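Side-chain contacts in L-ribulose 3-epimerase (PDB 7CJ7), which catalyses the epimerization of ketoses at C3, most actively with L-ribulose, as a manganese-dependent TIM-barrel homodimer: residues K88-L93 and M135-D140; A96-Y101 and A139-D144. One frame throughout, in Å; residues are numbered along the deposited sequence.

Interaction 1: residues K88-L93 and M135-D140; sequences KGDELL and MQRLAD
Asp90 and Arg137 reach for each other across the outer side of two neighbouring, nearly parallel helices of the barrel's outer layer, while Leu93 meets Leu138 and Met135 beneath them. The guanidinium presents its NE/NH2 side to the carboxylate and bonds both oxygens. Arg137 NH2 lies 3.1 Å from Asp90 OD1, on that oxygen's syn lone pair and nearly straight (158°). Arg137 NE lies 3.0 Å from Asp90 OD2. The second bond is more bent and meets OD2 from above the carboxylate plane, the two flat groups being turned 61° apart instead of lying coplanar. A weak third bond runs from NH2 to OD2. The arginine chain leaves its helix extended at chi2 and then bends at chi3 (-62°), which turns the NE edge toward the aspartate. With an alanine here instead of Asp90, the guanidinium of Arg137 is likely to lose the carboxylate that fixes its rotation, leaving its charge without this mate.

Deeper in, the leucines cross at about a right angle. Leu138 CD1 abuts Leu93 CB at 3.9 Å, and Leu138 CD2 sits 4.0 Å from Leu93 CD2. The Met135 chain starts away from the other helix but bends at chi2 and chi3, and the bends bring Met135 CE back to 4.0 Å from Leu93 CD1. Ile112 of barrel strand 107-112 touches all three side chains, closing this apolar layer against the barrel wall.

The contact thus pairs a two-pronged salt bridge, which holds the guanidinium's rotation at the outer, more exposed side, with a buried layer of purely apolar contacts beneath.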
ATOM      1  N   LYS A  88      17.199  18.651 -13.020  1.00 13.55           N
ATOM      2  CA  LYS A  88      17.989  17.542 -12.415  1.00 13.44           C
ATOM      3  C   LYS A  88      17.357  16.198 -12.791  1.00 11.90           C
ATOM      4  O   LYS A  88      18.101  15.250 -13.099  1.00 12.55           O
ATOM      5  CB  LYS A  88      18.087  17.678 -10.893  1.00 16.90           C
ATOM      6  CG  LYS A  88      19.053  18.740 -10.396  1.00 21.03           C
ATOM      7  CD  LYS A  88      20.490  18.435 -10.739  1.00 26.08           C
ATOM      8  CE  LYS A  88      21.470  19.196  -9.875  1.00 30.44           C
ATOM      9  NZ  LYS A  88      22.835  19.134 -10.445  1.00 36.96           N
ATOM     10  N   GLY A  89      16.028  16.112 -12.797  1.00 11.84           N
ATOM     11  CA  GLY A  89      15.312  14.890 -13.197  1.00 11.12           C
ATOM     12  C   GLY A  89      15.559  14.571 -14.659  1.00 11.26           C
ATOM     13  O   GLY A  89      15.860  13.400 -14.978  1.00 10.95           O
ATOM     14  N   ASP A  90      15.447  15.574 -15.531  1.00 12.82           N
ATOM     15  CA  ASP A  90      15.697  15.415 -16.988  1.00 12.25           C
ATOM     16  C   ASP A  90      17.111  14.846 -17.165  1.00 11.10           C
ATOM     17  O   ASP A  90      17.285  13.916 -17.978  1.00 10.96           O
ATOM     18  CB  ASP A  90      15.558  16.737 -17.754  1.00 14.72           C
ATOM     19  CG  ASP A  90      14.135  17.243 -17.961  1.00 17.37           C
ATOM     20  OD1 ASP A  90      13.176  16.514 -17.609  1.00 19.02           O
ATOM     21  OD2 ASP A  90      13.993  18.390 -18.462  1.00 22.76           O
ATOM     22  N   GLU A  91      18.080  15.385 -16.416  1.00 10.68           N
ATOM     23  CA  GLU A  91      19.517  15.012 -16.500  1.00 11.58           C
ATOM     24  C   GLU A  91      19.692  13.560 -16.039  1.00 11.50           C
ATOM     25  O   GLU A  91      20.359  12.794 -16.749  1.00 11.71           O
ATOM     26  CB  GLU A  91      20.352  15.998 -15.690  1.00 13.90           C
ATOM     27  CG  GLU A  91      21.820  15.641 -15.607  1.00 16.60           C
ATOM     28  CD  GLU A  91      22.588  16.530 -14.636  1.00 20.54           C
ATOM     29  OE1 GLU A  91      22.336  16.454 -13.404  1.00 23.31           O
ATOM     30  OE2 GLU A  91      23.418  17.315 -15.113  1.00 29.35           O
ATOM     31  N   LEU A  92      19.082  13.172 -14.919  1.00 11.47           N
ATOM     32  CA  LEU A  92      19.138  11.765 -14.436  1.00 11.25           C
ATOM     33  C   LEU A  92      18.537  10.842 -15.508  1.00 10.89           C
ATOM     34  O   LEU A  92      19.123   9.789 -15.796  1.00  9.90           O
ATOM     35  CB  LEU A  92      18.410  11.635 -13.097  1.00 11.90           C
ATOM     36  CG  LEU A  92      18.662  10.320 -12.356  1.00 12.93           C
ATOM     37  CD1 LEU A  92      18.465  10.490 -10.857  1.00 13.79           C
ATOM     38  CD2 LEU A  92      17.767   9.218 -12.886  1.00 14.68           C
ATOM     39  N   LEU A  93      17.395  11.198 -16.087  1.00  9.75           N
ATOM     40  CA  LEU A  93      16.714  10.298 -17.057  1.00 10.36           C
ATOM     41  C   LEU A  93      17.556  10.165 -18.339  1.00 10.31           C
ATOM     42  O   LEU A  93      17.606   9.052 -18.924  1.00  9.36           O
ATOM     43  CB  LEU A  93      15.313  10.842 -17.331  1.00  9.93           C
ATOM     44  CG  LEU A  93      14.345  10.733 -16.156  1.00 10.44           C
ATOM     45  CD1 LEU A  93      13.135  11.628 -16.373  1.00 10.11           C
ATOM     46  CD2 LEU A  93      13.923   9.282 -15.922  1.00 10.25           C
ATOM     47  N   MET A 135       7.949  13.587 -19.811  1.00  9.79           N
ATOM     48  CA  MET A 135       7.924  12.262 -20.473  1.00  9.76           C
ATOM     49  C   MET A 135       7.980  12.454 -21.993  1.00  9.33           C
ATOM     50  O   MET A 135       8.531  11.573 -22.683  1.00  8.49           O
ATOM     51  CB  MET A 135       6.708  11.436 -20.053  1.00 10.14           C
ATOM     52  CG  MET A 135       6.769  11.009 -18.592  1.00 10.94           C
ATOM     53  SD  MET A 135       8.257  10.067 -18.139  1.00 11.43           S
ATOM     54  CE  MET A 135       9.389  11.383 -17.687  1.00 11.49           C
ATOM     55  N   GLN A 136       7.472  13.572 -22.510  1.00  9.70           N
ATOM     56  CA  GLN A 136       7.659  13.908 -23.938  1.00  9.76           C
ATOM     57  C   GLN A 136       9.145  14.114 -24.222  1.00  9.92           C
ATOM     58  O   GLN A 136       9.626  13.563 -25.222  1.00 10.34           O
ATOM     59  CB  GLN A 136       6.840  15.132 -24.322  1.00 10.40           C
ATOM     60  CG  GLN A 136       5.349  14.860 -24.263  1.00 11.51           C
ATOM     61  CD  GLN A 136       4.535  16.108 -24.476  1.00 12.57           C
ATOM     62  OE1 GLN A 136       4.962  17.211 -24.145  1.00 15.00           O
ATOM     63  NE2 GLN A 136       3.344  15.933 -25.021  1.00 13.43           N
ATOM     64  N   ARG A 137       9.836  14.905 -23.406  1.00  9.89           N
ATOM     65  CA  ARG A 137      11.274  15.205 -23.637  1.00 10.86           C
ATOM     66  C   ARG A 137      12.076  13.897 -23.543  1.00 10.73           C
ATOM     67  O   ARG A 137      12.963  13.673 -24.396  1.00 11.28           O
ATOM     68  CB  ARG A 137      11.773  16.274 -22.659  1.00 11.59           C
ATOM     69  CG  ARG A 137      11.091  17.625 -22.812  1.00 12.63           C
ATOM     70  CD  ARG A 137      11.812  18.720 -22.045  1.00 13.37           C
ATOM     71  NE  ARG A 137      11.839  18.489 -20.606  1.00 13.45           N
ATOM     72  CZ  ARG A 137      10.869  18.828 -19.766  1.00 13.95           C
ATOM     73  NH1 ARG A 137       9.770  19.399 -20.214  1.00 15.73           N
ATOM     74  NH2 ARG A 137      10.988  18.583 -18.473  1.00 14.54           N
ATOM     75  N   LEU A 138      11.779  13.054 -22.551  1.00 10.24           N
ATOM     76  CA  LEU A 138      12.503  11.775 -22.356  1.00  9.91           C
ATOM     77  C   LEU A 138      12.207  10.845 -23.536  1.00  9.30           C
ATOM     78  O   LEU A 138      13.146  10.264 -24.069  1.00  8.89           O
ATOM     79  CB  LEU A 138      12.080  11.122 -21.044  1.00 10.14           C
ATOM     80  CG  LEU A 138      12.636   9.714 -20.833  1.00 10.32           C
ATOM     81  CD1 LEU A 138      14.157   9.717 -20.877  1.00 10.77           C
ATOM     82  CD2 LEU A 138      12.132   9.128 -19.528  1.00 10.77           C
ATOM     83  N   ALA A 139      10.941  10.683 -23.917  1.00  9.14           N
ATOM     84  CA  ALA A 139      10.565   9.817 -25.058  1.00  9.65           C
ATOM     85  C   ALA A 139      11.372  10.228 -26.297  1.00 10.37           C
ATOM     86  O   ALA A 139      11.868   9.343 -27.020  1.00 11.11           O
ATOM     87  CB  ALA A 139       9.080   9.877 -25.299  1.00 10.12           C
ATOM     88  N   ASP A 140      11.499  11.529 -26.551  1.00 10.91           N
ATOM     89  CA  ASP A 140      12.174  12.050 -27.765  1.00 12.32           C
ATOM     90  C   ASP A 140      13.673  11.745 -27.665  1.00 11.36           C
ATOM     91  O   ASP A 140      14.265  11.342 -28.702  1.00 12.48           O
ATOM     92  CB  ASP A 140      11.850  13.532 -27.974  1.00 14.27           C
ATOM     93  CG  ASP A 140      10.402  13.775 -28.375  1.00 16.27           C
ATOM     94  OD1 ASP A 140       9.747  12.814 -28.820  1.00 18.06           O
ATOM     95  OD2 ASP A 140       9.930  14.922 -28.219  1.00 20.09           O
TER

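Interaction 2: residues A96-Y101 and A139-D144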
ATOM      1  N   ALA A  96      20.358   7.732 -17.457  1.00  9.28           N
ATOM      2  CA  ALA A  96      19.791   6.368 -17.362  1.00  9.02           C
ATOM      3  C   ALA A  96      19.600   5.820 -18.777  1.00  9.68           C
ATOM      4  O   ALA A  96      19.975   4.663 -19.029  1.00 10.10           O
ATOM      5  CB  ALA A  96      18.503   6.364 -16.576  1.00  9.29           C
ATOM      6  N   THR A  97      19.079   6.642 -19.684  1.00  9.65           N
ATOM      7  CA  THR A  97      18.896   6.271 -21.111  1.00  9.59           C
ATOM      8  C   THR A  97      20.261   5.912 -21.709  1.00  9.28           C
ATOM      9  O   THR A  97      20.357   4.894 -22.400  1.00  9.53           O
ATOM     10  CB  THR A  97      18.197   7.393 -21.885  1.00 10.54           C
ATOM     11  OG1 THR A  97      16.931   7.649 -21.270  1.00 10.58           O
ATOM     12  CG2 THR A  97      17.998   7.045 -23.340  1.00 11.04           C
ATOM     13  N   ASP A  98      21.280   6.724 -21.444  1.00 10.05           N
ATOM     14  CA  ASP A  98      22.648   6.538 -21.991  1.00 11.17           C
ATOM     15  C   ASP A  98      23.209   5.200 -21.500  1.00 10.63           C
ATOM     16  O   ASP A  98      23.829   4.475 -22.298  1.00 10.56           O
ATOM     17  CB  ASP A  98      23.571   7.685 -21.584  1.00 12.67           C
ATOM     18  CG  ASP A  98      23.256   9.031 -22.231  1.00 15.68           C
ATOM     19  OD1 ASP A  98      22.439   9.075 -23.179  1.00 15.82           O
ATOM     20  OD2 ASP A  98      23.862  10.023 -21.797  1.00 18.71           O
ATOM     21  N   VAL A  99      23.027   4.896 -20.220  1.00  9.97           N
ATOM     22  CA  VAL A  99      23.541   3.641 -19.612  1.00  9.99           C
ATOM     23  C   VAL A  99      22.831   2.468 -20.283  1.00  9.54           C
ATOM     24  O   VAL A  99      23.508   1.511 -20.672  1.00  9.46           O
ATOM     25  CB  VAL A  99      23.344   3.619 -18.089  1.00 10.89           C
ATOM     26  CG1 VAL A  99      23.575   2.228 -17.513  1.00 11.80           C
ATOM     27  CG2 VAL A  99      24.252   4.635 -17.418  1.00 11.67           C
ATOM     28  N   LEU A 100      21.504   2.559 -20.422  1.00  9.62           N
ATOM     29  CA  LEU A 100      20.693   1.477 -21.024  1.00 10.40           C
ATOM     30  C   LEU A 100      21.175   1.232 -22.458  1.00 10.08           C
ATOM     31  O   LEU A 100      21.399   0.073 -22.810  1.00 10.21           O
ATOM     32  CB  LEU A 100      19.223   1.882 -20.986  1.00 10.85           C
ATOM     33  CG  LEU A 100      18.249   0.914 -21.650  1.00 12.27           C
ATOM     34  CD1 LEU A 100      18.242  -0.437 -20.950  1.00 13.22           C
ATOM     35  CD2 LEU A 100      16.856   1.513 -21.658  1.00 14.09           C
ATOM     36  N   TYR A 101      21.361   2.290 -23.249  1.00  9.77           N
ATOM     37  CA  TYR A 101      21.850   2.178 -24.648  1.00  9.84           C
ATOM     38  C   TYR A 101      23.207   1.463 -24.665  1.00 10.19           C
ATOM     39  O   TYR A 101      23.411   0.562 -25.506  1.00 11.21           O
ATOM     40  CB  TYR A 101      21.974   3.544 -25.320  1.00 11.15           C
ATOM     41  CG  TYR A 101      22.543   3.473 -26.717  1.00 11.65           C
ATOM     42  CD1 TYR A 101      21.736   3.203 -27.809  1.00 12.53           C
ATOM     43  CD2 TYR A 101      23.896   3.646 -26.939  1.00 12.44           C
ATOM     44  CE1 TYR A 101      22.255   3.135 -29.091  1.00 12.29           C
ATOM     45  CE2 TYR A 101      24.434   3.568 -28.210  1.00 13.39           C
ATOM     46  CZ  TYR A 101      23.610   3.314 -29.291  1.00 12.74           C
ATOM     47  OH  TYR A 101      24.145   3.263 -30.543  1.00 14.21           O
ATOM     48  N   ALA A 139      10.941  10.683 -23.917  1.00  9.14           N
ATOM     49  CA  ALA A 139      10.565   9.817 -25.058  1.00  9.65           C
ATOM     50  C   ALA A 139      11.372  10.228 -26.297  1.00 10.37           C
ATOM     51  O   ALA A 139      11.868   9.343 -27.020  1.00 11.11           O
ATOM     52  CB  ALA A 139       9.080   9.877 -25.299  1.00 10.12           C
ATOM     53  N   ASP A 140      11.499  11.529 -26.551  1.00 10.91           N
ATOM     54  CA  ASP A 140      12.174  12.050 -27.765  1.00 12.32           C
ATOM     55  C   ASP A 140      13.673  11.745 -27.665  1.00 11.36           C
ATOM     56  O   ASP A 140      14.265  11.342 -28.702  1.00 12.48           O
ATOM     57  CB  ASP A 140      11.850  13.532 -27.974  1.00 14.27           C
ATOM     58  CG  ASP A 140      10.402  13.775 -28.375  1.00 16.27           C
ATOM     59  OD1 ASP A 140       9.747  12.814 -28.820  1.00 18.06           O
ATOM     60  OD2 ASP A 140       9.930  14.922 -28.219  1.00 20.09           O
ATOM     61  N   TYR A 141      14.270  11.902 -26.480  1.00 10.32           N
ATOM     62  CA  TYR A 141      15.700  11.572 -26.232  1.00 10.79           C
ATOM     63  C   TYR A 141      15.943  10.073 -26.444  1.00 10.76           C
ATOM     64  O   TYR A 141      16.921   9.703 -27.159  1.00 12.31           O
ATOM     65  CB  TYR A 141      16.131  12.008 -24.829  1.00 10.82           C
ATOM     66  CG  TYR A 141      17.609  11.898 -24.595  1.00 11.06           C
ATOM     67  CD1 TYR A 141      18.499  12.827 -25.108  1.00 12.39           C
ATOM     68  CD2 TYR A 141      18.127  10.828 -23.885  1.00 11.76           C
ATOM     69  CE1 TYR A 141      19.865  12.703 -24.901  1.00 12.61           C
ATOM     70  CE2 TYR A 141      19.486  10.690 -23.679  1.00 11.90           C
ATOM     71  CZ  TYR A 141      20.357  11.644 -24.159  1.00 12.56           C
ATOM     72  OH  TYR A 141      21.701  11.478 -23.956  1.00 14.04           O
ATOM     73  N   ALA A 142      15.096   9.231 -25.846  1.00 11.11           N
ATOM     74  CA  ALA A 142      15.178   7.753 -25.919  1.00 11.14           C
ATOM     75  C   ALA A 142      14.989   7.310 -27.372  1.00 10.89           C
ATOM     76  O   ALA A 142      15.604   6.320 -27.768  1.00 11.53           O
ATOM     77  CB  ALA A 142      14.151   7.116 -25.014  1.00 11.10           C
ATOM     78  N   ALA A 143      14.156   8.014 -28.140  1.00 12.06           N
ATOM     79  CA  ALA A 143      13.794   7.603 -29.518  1.00 13.13           C
ATOM     80  C   ALA A 143      15.056   7.625 -30.384  1.00 14.70           C
ATOM     81  O   ALA A 143      15.165   6.809 -31.309  1.00 16.40           O
ATOM     82  CB  ALA A 143      12.713   8.502 -30.069  1.00 12.95           C
ATOM     83  N   ASP A 144      15.987   8.524 -30.073  1.00 16.66           N
ATOM     84  CA  ASP A 144      17.251   8.707 -30.831  1.00 19.40           C
ATOM     85  C   ASP A 144      18.183   7.511 -30.582  1.00 19.55           C
ATOM     86  O   ASP A 144      19.087   7.299 -31.412  1.00 20.35           O
ATOM     87  CB  ASP A 144      17.884  10.053 -30.473  1.00 23.79           C
ATOM     88  CG  ASP A 144      17.097  11.254 -30.987  1.00 30.99           C
ATOM     89  OD1 ASP A 144      16.545  11.174 -32.110  1.00 36.68           O
ATOM     90  OD2 ASP A 144      17.041  12.270 -30.263  1.00 40.18           O
TER
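Tyr141 carries its ring out toward helix 83-102 because CG stands anti to the backbone N (chi1 -171°), and Asp98 turns its carboxylate to meet it with CG beside its own backbone N (chi1 -69°). The two side chains cross at about a right angle. Tyr141 OH donates a short hydrogen bond of 2.6 Å to Asp98 OD1, which accepts it through the syn lone pair, on the side of the other carboxylate oxygen. OD1 lies near the plane of the ring, at its edge, and the carboxylate and ring planes are inclined by 46°.

Thr97 fills the angle between this phenol and the helix that bears it. Its CB lies in the ring plane at the edge, 4.0 Å from Tyr141 CE2, and its methyl CG2 approaches Tyr141 CD2 obliquely at 3.8 Å. The same methyl rests 3.9 Å from Ala142 CA and 4.2 Å from Ala142 CB. The CA atoms of Thr97 and Ala142 are the nearest pair across the two segments, 6.3 Å apart. The hydroxyl of Thr97 is bonded to the backbone O of Leu93, one turn earlier, leaving the methyl for the interhelical packing. Leu108 and Ile149, on the adjacent barrel strands, touch Thr97 and Ala142 respectively from the inner side.

Asp98 OD1 also forms a salt bridge with Lys145, just beyond the end of segment 139-144. One carboxylate oxygen therefore receives both a neutral phenol and a cation; the lysine probably helps to stabilise the aspartate's negative charge, and together the two partners tie helix 83-102 to the C-terminal part of helix 125-143 and to the chain just after it.

Interactions 1 and 2 lie on the same pair of helices, 83-102 and 125-143, with centres about 9 Å apart. From interaction 1 to interaction 2 both helices advance toward their C-terminal ends, so the contacts follow one another along a single seam; Ala139 and Asp140 belong to both. They touch where Leu138 CD1 packs 3.5 Å from Thr97 OG1. Strand 107-112 comes between the two helices in the chain, giving the parallel beta/alpha order of a TIM barrel. Each contact has a polar link above an apolar layer facing the strands, which joins neighbouring outer helices beside the barrel that holds the manganese and sugar.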